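Beta-lactamase II (Erythrobacter litoralis, PDB 6V72) probably hydrolyses beta-lactam antibiotics to substituted beta-amino acids as a zinc-dependent class B metallo-beta-lactamase. Local coordinates at residues S208-A213 and R237-A242. Sequence-based numbering, arbitrary orientation.
Sequences SVRNFA and RTLDLA. With CA (calcium ion), chain B.
Val209 points toward the helix of 237-242 and splits its two methyls between neighbouring residues there. CG2 meets the methyl of Thr238, 3.8 Å from its CG2, while CG1, anti to the backbone N (chi1 174°), lies 3.9 Å from Leu239 CB. The 6.0 Å between the CA atoms of Val209 and Leu239 is the shortest such distance across the pair. Thr238 gives this contact only its methyl; its hydroxyl is tied to Ala234 O, one turn back in its own helix, and to Lys187 N. Ile235, also from helix 233-243, packs against Val209 as well.

One residue on, Arg210 leaves its helix with an extended chain and crosses the Leu239 side chain at about a right angle. Its CG rests 3.7 Å from Leu239 CD1, and the same methyl lies over one face of the guanidinium. Beyond this apolar support the two terminal nitrogens have polar partners: NH1 hydrogen-bonds to Gln207 OE1 and NH2 forms a salt bridge with Glu243 OE2. Glu243 also binds calcium through OE1, and Asp240 OD1 binds the same ion at 2.3 Å. A water bound to the same calcium donates to Asp240 O, so the last turn of helix 233-243 grips the ion by side chain and, through water, by backbone.

No hydrogen bond links the two segments. Their axes come within 9.7 Å and run nearly antiparallel, at 159°: helices 205-215 and 233-243 pack side by side on the outer layer of the C-terminal half of the alpha-beta/beta-alpha metallo-beta-lactamase fold.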
loop_
_atom_site.group_PDB
_atom_site.type_symbol
_atom_site.label_atom_id
_atom_site.label_comp_id
_atom_site.label_asym_id
_atom_site.label_seq_id
_atom_site.Cartn_x
_atom_site.Cartn_y
_atom_site.Cartn_z
ATOM N N SER A 208 -7.020 -1.828 17.178
ATOM C CA SER A 208 -5.742 -1.401 17.741
ATOM C C SER A 208 -5.587 0.108 17.672
ATOM O O SER A 208 -5.055 0.727 18.600
ATOM C CB SER A 208 -4.587 -2.106 17.031
ATOM O OG SER A 208 -4.742 -3.528 17.139
ATOM N N VAL A 209 -6.063 0.732 16.597
ATOM C CA VAL A 209 -6.020 2.192 16.555
ATOM C C VAL A 209 -6.928 2.783 17.634
ATOM O O VAL A 209 -6.561 3.751 18.306
ATOM C CB VAL A 209 -6.389 2.705 15.148
ATOM C CG1 VAL A 209 -6.501 4.236 15.126
ATOM C CG2 VAL A 209 -5.345 2.273 14.144
ATOM N N ARG A 210 -8.119 2.203 17.835
ATOM C CA ARG A 210 -8.983 2.696 18.903
ATOM C C ARG A 210 -8.309 2.551 20.254
ATOM O O ARG A 210 -8.476 3.407 21.134
ATOM C CB ARG A 210 -10.306 1.935 18.923
ATOM C CG ARG A 210 -11.171 2.105 17.672
ATOM C CD ARG A 210 -12.551 1.456 17.899
ATOM N NE ARG A 210 -13.278 1.423 16.632
ATOM C CZ ARG A 210 -13.397 0.353 15.852
ATOM N NH1 ARG A 210 -12.912 -0.826 16.240
ATOM N NH2 ARG A 210 -14.017 0.461 14.682
ATOM N N ASN A 211 -7.593 1.436 20.459
ATOM C CA ASN A 211 -6.900 1.210 21.727
ATOM C C ASN A 211 -5.831 2.274 21.963
ATOM O O ASN A 211 -5.709 2.809 23.065
ATOM C CB ASN A 211 -6.268 -0.180 21.724
ATOM C CG ASN A 211 -7.309 -1.299 21.781
ATOM O OD1 ASN A 211 -8.467 -1.079 22.163
ATOM N ND2 ASN A 211 -6.891 -2.502 21.432
ATOM N N PHE A 212 -5.041 2.578 20.929
ATOM C CA PHE A 212 -4.045 3.652 21.016
ATOM C C PHE A 212 -4.696 4.987 21.361
ATOM O O PHE A 212 -4.209 5.724 22.231
ATOM C CB PHE A 212 -3.281 3.745 19.686
ATOM C CG PHE A 212 -2.388 4.958 19.554
ATOM C CD1 PHE A 212 -1.188 5.037 20.245
ATOM C CD2 PHE A 212 -2.738 6.003 18.713
ATOM C CE1 PHE A 212 -0.354 6.152 20.100
ATOM C CE2 PHE A 212 -1.913 7.120 18.561
ATOM C CZ PHE A 212 -0.718 7.190 19.262
ATOM N N ALA A 213 -5.792 5.323 20.668
ATOM C CA ALA A 213 -6.473 6.593 20.926
ATOM C C ALA A 213 -6.952 6.681 22.369
ATOM O O ALA A 213 -6.906 7.756 22.980
ATOM C CB ALA A 213 -7.651 6.754 19.965
ATOM N N ARG A 237 -8.261 9.670 10.729
ATOM C CA ARG A 237 -8.137 9.166 9.372
ATOM C C ARG A 237 -7.611 7.744 9.365
ATOM O O ARG A 237 -8.112 6.912 8.611
ATOM C CB ARG A 237 -7.237 10.075 8.531
ATOM C CG ARG A 237 -6.962 9.562 7.127
ATOM C CD ARG A 237 -8.226 9.408 6.281
ATOM N NE ARG A 237 -9.047 10.614 6.225
ATOM C CZ ARG A 237 -8.879 11.598 5.337
ATOM N NH1 ARG A 237 -9.685 12.666 5.353
ATOM N NH2 ARG A 237 -7.899 11.525 4.433
ATOM N N THR A 238 -6.579 7.452 10.170
ATOM C CA THR A 238 -6.068 6.087 10.213
ATOM C C THR A 238 -7.167 5.101 10.597
ATOM O O THR A 238 -7.292 4.036 9.984
ATOM C CB THR A 238 -4.889 5.983 11.187
ATOM O OG1 THR A 238 -3.865 6.901 10.760
ATOM C CG2 THR A 238 -4.348 4.526 11.207
ATOM N N LEU A 239 -7.971 5.453 11.604
ATOM C CA LEU A 239 -9.080 4.605 12.027
ATOM C C LEU A 239 -10.079 4.403 10.892
ATOM O O LEU A 239 -10.522 3.276 10.627
ATOM C CB LEU A 239 -9.776 5.250 13.232
ATOM C CG LEU A 239 -10.931 4.453 13.821
ATOM C CD1 LEU A 239 -10.525 2.984 14.092
ATOM C CD2 LEU A 239 -11.401 5.136 15.082
ATOM N N ASP A 240 -10.446 5.488 10.209
ATOM C CA ASP A 240 -11.388 5.355 9.099
ATOM C C ASP A 240 -10.841 4.406 8.034
ATOM O O ASP A 240 -11.571 3.555 7.504
ATOM C CB ASP A 240 -11.668 6.718 8.472
ATOM C CG ASP A 240 -12.937 7.395 9.013
ATOM O OD1 ASP A 240 -13.874 6.695 9.483
ATOM O OD2 ASP A 240 -13.003 8.641 8.933
ATOM N N LEU A 241 -9.559 4.550 7.686
ATOM C CA LEU A 241 -8.979 3.659 6.685
ATOM C C LEU A 241 -8.971 2.218 7.178
ATOM O O LEU A 241 -9.258 1.287 6.413
ATOM C CB LEU A 241 -7.553 4.100 6.341
ATOM C CG LEU A 241 -7.439 5.427 5.606
ATOM C CD1 LEU A 241 -5.973 5.860 5.555
ATOM C CD2 LEU A 241 -8.031 5.292 4.191
ATOM N N ALA A 242 -8.622 2.019 8.453
ATOM C CA ALA A 242 -8.554 0.668 9.004
ATOM C C ALA A 242 -9.929 0.014 9.058
ATOM O O ALA A 242 -10.036 -1.214 8.915
ATOM C CB ALA A 242 -7.918 0.711 10.399
HETATM CA CA CA B . -15.467 4.992 9.412
HETATM O O HOH W 1 -14.200 4.054 7.575
#